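Local coordinates for transcriptional regulator, putative (PDB 3BJN), which probably regulates transcription as a DNA-binding protein of the IclR family, represented here by its C-terminal, GAF-related domain without the DNA-binding part, at residues Y32-P35 against A40-V43; G67-V72 against A137-A142; R21-T26 against S44-M49. All coordinates share one frame; numbering follows the deposited sequence. Where two conformers were deposited one is given.

From the N terminus, helix 12-26 runs straight into the hairpin of strands 29-36 and 39-45. Interaction 1 zips that hairpin, closing its short turn. Interaction 3 then spans a longer loop, from the end of the helix to the end of the second strand, and so encloses interaction 1. Interaction 2 follows in series and closes a much longer loop, setting helix 67-76 on strand 133-143. All three meet in one antiparallel sheet: Met33 O of interaction 1 bonds to Ala137 N of interaction 2, and Leu22 of interaction 3 packs on Ile138. Helix 12-26 and helix 67-76 are thereby tied to opposite faces of the sheet.

Interaction 1: Y32-P35 against A40-V43; sequences YMVP and ALCV
Val34 and Leu41 face each other as the hydrogen-bonded pair of an antiparallel beta hairpin. Val34 N donates to Leu41 O at 2.9 Å, and Leu41 N returns a 2.8 Å bond to Val34 O that is nearly straight, 165° at the hydrogen. Met33 with Cys42 and Pro35 with Ala40 are the flanking non-hydrogen-bonded pairs. At the far end Tyr32 O accepts from Val43 N at 2.8 Å, whereas Tyr32 N bonds to Ser44 O, one residue further on. With Val43 in a helix-like backbone conformation, this is a classic beta bulge, Val43 and Ser44 together facing Tyr32. Weaker polar support comes from the CA-H of Met33, which points at Leu41 O with CA and O 3.2 Å apart.

Apolar contacts line both faces. On one, Met33, present as selenomethionine, starts with CG beside its backbone N (chi1 -38°) and bends again at its next two torsions. This curl carries the chain across to the neighbouring strand: SE lies over Cys42, 3.8 Å from its CB, and the terminal CE reaches Ala40 CB at 4.0 Å. On the other face Val34 runs alongside Leu41 and, in one of its two conformers, brings CG2 obliquely against Val43 CG2. Tyr32 points the same way as Val43, and its ring carbon CD2 lies 4.0 Å from Val43 CB.

Strand 133-143 adjoins 29-36 on its other edge, and strand 61-63 adjoins 39-45, which puts the hairpin inside the sheet. Paired backbone bonds fix the register, and both faces are mainly apolar: Met33, Cys42 and Ala40 make a buried one, on which Met33 and Ala40 touch helix 67-76, but Val34 and Leu41 stay partly exposed.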
loop_
_atom_site.group_PDB
_atom_site.type_symbol
_atom_site.label_atom_id
_atom_site.label_comp_id
_atom_site.label_asym_id
_atom_site.label_seq_id
_atom_site.Cartn_x
_atom_site.Cartn_y
_atom_site.Cartn_z
ATOM N N TYR A 32 3.951 4.097 4.692
ATOM C CA TYR A 32 4.918 3.360 3.890
ATOM C C TYR A 32 4.976 1.953 4.438
ATOM O O TYR A 32 5.246 1.747 5.633
ATOM C CB TYR A 32 6.284 4.007 4.039
ATOM C CG TYR A 32 7.383 3.324 3.283
ATOM C CD1 TYR A 32 7.337 3.227 1.901
ATOM C CD2 TYR A 32 8.465 2.782 3.961
ATOM C CE1 TYR A 32 8.394 2.601 1.198
ATOM C CE2 TYR A 32 9.509 2.164 3.280
ATOM C CZ TYR A 32 9.448 2.063 1.912
ATOM O OH TYR A 32 10.501 1.467 1.246
HETATM N N MSE A 33 4.693 1.033 3.542
HETATM C CA MSE A 33 4.601 -0.401 3.850
HETATM C C MSE A 33 5.724 -1.152 3.167
HETATM O O MSE A 33 6.133 -0.785 2.061
HETATM C CB MSE A 33 3.275 -0.940 3.306
HETATM C CG MSE A 33 2.085 0.028 3.444
HETATM SE SE MSE A 33 1.538 -0.109 5.328
HETATM C CE MSE A 33 0.776 -1.796 5.010
ATOM N N VAL A 34 6.207 -2.226 3.791
ATOM C CA VAL A 34 7.190 -3.074 3.108
ATOM C C VAL A 34 6.798 -4.522 3.273
ATOM O O VAL A 34 6.172 -4.906 4.272
ATOM C CB VAL A 34 8.659 -2.872 3.550
ATOM C CG1 VAL A 34 9.121 -1.442 3.264
ATOM C CG2 VAL A 34 8.859 -3.283 5.002
ATOM N N PRO A 35 7.115 -5.335 2.254
ATOM C CA PRO A 35 6.765 -6.755 2.358
ATOM C C PRO A 35 7.782 -7.501 3.209
ATOM O O PRO A 35 8.992 -7.292 3.038
ATOM C CB PRO A 35 6.781 -7.218 0.900
ATOM C CG PRO A 35 7.734 -6.294 0.182
ATOM C CD PRO A 35 7.761 -4.992 0.956
ATOM N N ALA A 40 2.636 -7.602 5.407
ATOM C CA ALA A 40 2.910 -6.217 5.000
ATOM C C ALA A 40 3.176 -5.465 6.298
ATOM O O ALA A 40 2.296 -5.361 7.151
ATOM C CB ALA A 40 1.707 -5.639 4.274
ATOM N N LEU A 41 4.394 -4.966 6.450
ATOM C CA LEU A 41 4.760 -4.235 7.654
ATOM C C LEU A 41 4.561 -2.721 7.455
ATOM O O LEU A 41 5.031 -2.158 6.473
ATOM C CB LEU A 41 6.222 -4.522 8.007
ATOM C CG LEU A 41 6.782 -3.689 9.153
ATOM C CD1 LEU A 41 6.153 -4.094 10.493
ATOM C CD2 LEU A 41 8.294 -3.835 9.222
ATOM N N CYS A 42 3.892 -2.073 8.397
ATOM C CA CYS A 42 3.781 -0.621 8.325
ATOM C C CYS A 42 5.029 0.007 8.956
ATOM O O CYS A 42 5.198 -0.025 10.179
ATOM C CB CYS A 42 2.516 -0.170 9.020
ATOM S SG CYS A 42 2.325 1.620 8.918
ATOM N N VAL A 43 5.917 0.539 8.125
ATOM C CA VAL A 43 7.200 1.041 8.610
ATOM C C VAL A 43 7.120 2.491 9.097
ATOM O O VAL A 43 7.775 2.884 10.082
ATOM C CB VAL A 43 8.284 0.902 7.521
ATOM C CG1 VAL A 43 9.572 1.619 7.901
ATOM C CG2 VAL A 43 8.576 -0.590 7.280
#

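Interaction 2: G67-V72 against A137-A142; sequences GASSKV and AISVMA
Ser69, Ala137 and Ser139 supply most of the surface in this small, buried contact between helix 67-76 and strand 133-143. Ser69, on the first turn of the helix, meets the strand hydroxyl to hydroxyl: its OG lies 2.5 Å from Ser139 OG, with either able to be the donor. Ser139 was modelled in two conformers, and the bond belongs to the one described here, so its unusual shortness should be treated as doubtful. In both serines OG sits anti to the carbonyl carbon, beside the backbone N (chi1 -60° in Ser69, -57° in Ser139), which brings the two oxygens together at the interface of helix and sheet. Ser125, on strand 121-130, bonds to both of these buried hydroxyls, so that the three serines serve one another.

Ala137, two residues earlier on the same face of the strand, gives the apolar half. Its CB approaches Val72 CG1 at 4.3 Å, a loose contact one helical turn on from Ser69. Met33 of the adjoining strand packs against both Ser69 and Ser139.

Between these residues Ile138 points to the other face, toward helix 144-163, as does Val140. The antiparallel sheet is thus layered between helices, with helix 67-76 on one face and the terminal helix on the other, the alpha+beta build of the GAF-related IclR C-terminal domain.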
loop_
_atom_site.group_PDB
_atom_site.type_symbol
_atom_site.label_atom_id
_atom_site.label_comp_id
_atom_site.label_asym_id
_atom_site.label_seq_id
_atom_site.Cartn_x
_atom_site.Cartn_y
_atom_site.Cartn_z
ATOM N N GLY A 67 -6.424 -5.795 0.529
ATOM C CA GLY A 67 -6.180 -4.350 0.525
ATOM C C GLY A 67 -5.247 -3.910 -0.587
ATOM O O GLY A 67 -4.418 -4.688 -1.065
ATOM N N ALA A 68 -5.367 -2.634 -0.954
ATOM C CA ALA A 68 -4.557 -2.051 -2.032
ATOM C C ALA A 68 -3.053 -2.222 -1.837
ATOM O O ALA A 68 -2.368 -2.514 -2.794
ATOM C CB ALA A 68 -4.907 -0.578 -2.201
ATOM N N SER A 69 -2.551 -2.055 -0.610
ATOM C CA SER A 69 -1.108 -2.132 -0.360
ATOM C C SER A 69 -0.600 -3.547 -0.654
ATOM O O SER A 69 0.419 -3.722 -1.337
ATOM C CB SER A 69 -0.802 -1.829 1.117
ATOM O OG SER A 69 -1.226 -0.538 1.487
ATOM N N SER A 70 -1.315 -4.544 -0.128
ATOM C CA SER A 70 -0.956 -5.960 -0.373
ATOM C C SER A 70 -1.000 -6.266 -1.867
ATOM O O SER A 70 -0.077 -6.896 -2.401
ATOM C CB SER A 70 -1.906 -6.929 0.343
ATOM O OG SER A 70 -1.756 -6.802 1.737
ATOM N N LYS A 71 -2.037 -5.795 -2.550
ATOM C CA LYS A 71 -2.217 -6.135 -3.965
ATOM C C LYS A 71 -1.179 -5.467 -4.883
ATOM O O LYS A 71 -0.780 -6.048 -5.886
ATOM C CB LYS A 71 -3.636 -5.812 -4.422
ATOM C CG LYS A 71 -4.698 -6.717 -3.834
ATOM C CD LYS A 71 -6.023 -6.326 -4.447
ATOM C CE LYS A 71 -7.192 -6.734 -3.605
ATOM N NZ LYS A 71 -8.398 -6.009 -4.100
ATOM N N VAL A 72 -0.757 -4.245 -4.548
ATOM C CA VAL A 72 0.344 -3.584 -5.267
ATOM C C VAL A 72 1.658 -4.351 -5.104
ATOM O O VAL A 72 2.382 -4.594 -6.086
ATOM C CB VAL A 72 0.530 -2.147 -4.749
ATOM C CG1 VAL A 72 1.926 -1.625 -5.087
ATOM C CG2 VAL A 72 -0.531 -1.313 -5.350
ATOM N N ALA A 137 5.650 0.121 -0.581
ATOM C CA ALA A 137 4.489 0.780 -1.194
ATOM C C ALA A 137 4.136 1.992 -0.386
ATOM O O ALA A 137 4.290 1.972 0.830
ATOM C CB ALA A 137 3.307 -0.144 -1.279
ATOM N N ILE A 138 3.621 3.030 -1.055
ATOM C CA ILE A 138 3.030 4.180 -0.345
ATOM C C ILE A 138 1.541 4.028 -0.443
ATOM O O ILE A 138 1.025 3.679 -1.513
ATOM C CB ILE A 138 3.435 5.536 -1.017
ATOM C CG1 ILE A 138 4.933 5.806 -0.801
ATOM C CG2 ILE A 138 2.513 6.700 -0.513
ATOM C CD1 ILE A 138 5.311 6.153 0.641
ATOM N N SER A 139 0.833 4.292 0.648
ATOM C CA SER A 139 -0.602 4.082 0.692
ATOM C C SER A 139 -1.303 5.218 1.420
ATOM O O SER A 139 -0.733 5.792 2.350
ATOM C CB SER A 139 -0.893 2.774 1.418
ATOM O OG SER A 139 -0.225 1.677 0.799
ATOM N N VAL A 140 -2.513 5.529 0.975
ATOM C CA VAL A 140 -3.444 6.342 1.759
ATOM C C VAL A 140 -4.572 5.416 2.179
ATOM O O VAL A 140 -5.080 4.610 1.369
ATOM C CB VAL A 140 -3.972 7.532 0.953
ATOM C CG1 VAL A 140 -5.312 8.091 1.535
ATOM C CG2 VAL A 140 -2.870 8.623 0.871
HETATM N N MSE A 141 -4.931 5.507 3.458
HETATM C CA MSE A 141 -6.055 4.766 4.058
HETATM C C MSE A 141 -7.042 5.822 4.509
HETATM O O MSE A 141 -6.677 6.706 5.291
HETATM C CB MSE A 141 -5.569 3.963 5.271
HETATM C CG MSE A 141 -4.604 2.850 4.924
HETATM SE SE MSE A 141 -2.768 3.551 4.902
HETATM C CE MSE A 141 -2.177 2.663 6.535
ATOM N N ALA A 142 -8.278 5.763 4.011
ATOM C CA ALA A 142 -9.193 6.868 4.178
ATOM C C ALA A 142 -10.646 6.363 4.126
ATOM O O ALA A 142 -10.928 5.363 3.458
ATOM C CB ALA A 142 -8.952 7.896 3.071
#

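Interaction 3: R21-T26 against S44-M49; sequences RLQKQT and SQRESM
Gln23, near the end of helix 12-26, reaches across to Arg46 and Glu47 in the loop leaving strand 39-45, binding the helix to the loop at the end of a sheet strand in this GAF-related domain. Its CG stands anti to the backbone N (chi1 173°), and the extended chain beyond it carries the amide between the guanidinium and the loop backbone.

Direct hydrogen bonds use both ends of that amide. On the oxygen side Arg46 NE donates to Gln23 OE1 at 3.1 Å. OE1 lies at the guanidinium edge, practically in its plane, but NE stands well above the amide plane, and the two flat groups are turned 87° apart. Arg46 NH2 adds a weak bond to Gln23 OE1, 3.4 Å. The Arg46 chain bends at chi2 and chi3, which folds the guanidinium back toward Gln23; this holds for one of its two modelled conformers. On the nitrogen side Gln23 NE2 donates to Glu47 O at 2.9 Å. The two grips fix the rotation of the amide, since oxygen and nitrogen could not be exchanged without losing them.

Water extends both ends. One molecule donates to Gln23 OE1 and to Arg46 O; another accepts from NE2 and, weakly, from Met49 N. Otherwise there is little packing: the CG of Met49, a selenomethionine, comes near Gln23 NE2. This is a surface contact, while Leu22 next to Gln23 turns inward onto strand 133-143.

Within the helix, Thr26 closes the last turn. Leu22 O accepts from Thr26 N at 3.0 Å and from Thr26 OG1 at 2.9 Å, the two donors approaching from opposite faces of its carbonyl plane.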
loop_
_atom_site.group_PDB
_atom_site.type_symbol
_atom_site.label_atom_id
_atom_site.label_comp_id
_atom_site.label_asym_id
_atom_site.label_seq_id
_atom_site.Cartn_x
_atom_site.Cartn_y
_atom_site.Cartn_z
ATOM N N ARG A 21 4.226 15.384 3.245
ATOM C CA ARG A 21 3.624 16.134 2.134
ATOM C C ARG A 21 2.308 15.499 1.672
ATOM O O ARG A 21 1.330 16.198 1.407
ATOM C CB ARG A 21 4.603 16.216 0.955
ATOM C CG ARG A 21 3.998 16.996 -0.205
ATOM C CD ARG A 21 5.041 17.268 -1.283
ATOM N NE ARG A 21 5.391 16.010 -1.938
ATOM C CZ ARG A 21 5.866 15.897 -3.180
ATOM N NH1 ARG A 21 6.040 16.982 -3.934
ATOM N NH2 ARG A 21 6.169 14.695 -3.664
ATOM N N LEU A 22 2.310 14.170 1.554
ATOM C CA LEU A 22 1.150 13.452 1.037
ATOM C C LEU A 22 -0.066 13.721 1.919
ATOM O O LEU A 22 -1.164 13.989 1.407
ATOM C CB LEU A 22 1.468 11.967 1.013
ATOM C CG LEU A 22 0.328 11.083 0.552
ATOM C CD1 LEU A 22 -0.300 11.498 -0.807
ATOM C CD2 LEU A 22 0.948 9.679 0.450
ATOM N N GLN A 23 0.116 13.673 3.247
ATOM C CA GLN A 23 -1.023 14.003 4.126
ATOM C C GLN A 23 -1.465 15.454 4.002
ATOM O O GLN A 23 -2.658 15.748 4.048
ATOM C CB GLN A 23 -0.700 13.696 5.584
ATOM C CG GLN A 23 -1.781 14.174 6.565
ATOM C CD GLN A 23 -1.475 13.675 7.979
ATOM O OE1 GLN A 23 -0.401 13.947 8.523
ATOM N NE2 GLN A 23 -2.416 12.990 8.582
ATOM N N LYS A 24 -0.510 16.370 3.832
ATOM C CA LYS A 24 -0.868 17.798 3.665
ATOM C C LYS A 24 -1.551 18.103 2.306
ATOM O O LYS A 24 -2.219 19.141 2.200
ATOM C CB LYS A 24 0.382 18.644 3.857
ATOM C CG LYS A 24 0.849 18.636 5.302
ATOM C CD LYS A 24 2.061 19.522 5.383
ATOM C CE LYS A 24 2.889 19.199 6.585
ATOM N NZ LYS A 24 3.988 20.217 6.634
ATOM N N GLN A 25 -1.373 17.212 1.313
ATOM C CA GLN A 25 -1.986 17.350 -0.021
ATOM C C GLN A 25 -3.382 16.743 -0.070
ATOM O O GLN A 25 -4.252 17.204 -0.818
ATOM C CB GLN A 25 -1.121 16.633 -1.051
ATOM C CG GLN A 25 0.177 17.380 -1.409
ATOM C CD GLN A 25 1.046 16.556 -2.303
ATOM O OE1 GLN A 25 1.124 15.335 -2.161
ATOM N NE2 GLN A 25 1.704 17.212 -3.247
ATOM N N THR A 26 -3.585 15.671 0.705
ATOM C CA THR A 26 -4.852 14.936 0.645
ATOM C C THR A 26 -5.757 15.109 1.846
ATOM O O THR A 26 -6.962 14.768 1.785
ATOM C CB THR A 26 -4.588 13.401 0.518
ATOM O OG1 THR A 26 -3.834 12.964 1.660
ATOM C CG2 THR A 26 -3.821 13.062 -0.755
ATOM N N SER A 44 6.299 3.286 8.420
ATOM C CA SER A 44 6.145 4.682 8.799
ATOM C C SER A 44 4.714 5.095 8.492
ATOM O O SER A 44 4.171 4.715 7.465
ATOM C CB SER A 44 7.126 5.559 8.032
ATOM O OG SER A 44 7.038 6.929 8.473
ATOM N N GLN A 45 4.105 5.847 9.408
ATOM C CA GLN A 45 2.707 6.224 9.242
ATOM C C GLN A 45 2.459 7.615 9.788
ATOM O O GLN A 45 2.976 7.955 10.864
ATOM C CB GLN A 45 1.834 5.244 10.001
ATOM C CG GLN A 45 0.333 5.445 9.826
ATOM C CD GLN A 45 -0.433 4.466 10.666
ATOM O OE1 GLN A 45 -0.309 4.469 11.893
ATOM N NE2 GLN A 45 -1.182 3.589 10.028
ATOM N N ARG A 46 1.647 8.391 9.082
ATOM C CA ARG A 46 1.332 9.756 9.517
ATOM C C ARG A 46 0.321 9.843 10.672
ATOM O O ARG A 46 0.384 10.742 11.502
ATOM C CB ARG A 46 0.916 10.625 8.315
ATOM C CG ARG A 46 1.979 10.851 7.380
ATOM C CD ARG A 46 3.012 11.639 7.988
ATOM N NE ARG A 46 2.476 12.896 8.475
ATOM C CZ ARG A 46 3.233 13.820 9.034
ATOM N NH1 ARG A 46 4.526 13.593 9.159
ATOM N NH2 ARG A 46 2.707 14.969 9.454
ATOM N N GLU A 47 -0.614 8.922 10.760
ATOM C CA GLU A 47 -1.624 9.135 11.764
ATOM C C GLU A 47 -2.635 10.205 11.396
ATOM O O GLU A 47 -2.338 11.331 10.954
ATOM C CB GLU A 47 -1.015 9.417 13.154
ATOM C CG GLU A 47 -0.863 10.912 13.568
ATOM C CD GLU A 47 -1.098 11.133 15.064
ATOM O OE1 GLU A 47 -1.019 12.297 15.533
ATOM O OE2 GLU A 47 -1.363 10.139 15.787
ATOM N N SER A 48 -3.851 9.813 11.696
ATOM C CA SER A 48 -5.091 10.491 11.319
ATOM C C SER A 48 -5.275 11.705 12.195
ATOM O O SER A 48 -5.131 11.642 13.433
ATOM C CB SER A 48 -6.275 9.533 11.535
ATOM O OG SER A 48 -7.524 10.208 11.369
HETATM N N MSE A 49 -5.634 12.811 11.545
HETATM C CA MSE A 49 -5.990 14.044 12.245
HETATM C C MSE A 49 -7.496 14.097 12.373
HETATM O O MSE A 49 -8.101 15.071 12.855
HETATM C CB MSE A 49 -5.505 15.247 11.464
HETATM C CG MSE A 49 -4.013 15.390 11.464
HETATM SE SE MSE A 49 -3.379 15.795 13.234
HETATM C CE MSE A 49 -2.395 14.260 13.520
HETATM O O HOH W 1 -5.337 13.440 8.268
HETATM O O HOH W 2 0.125 13.872 11.201
#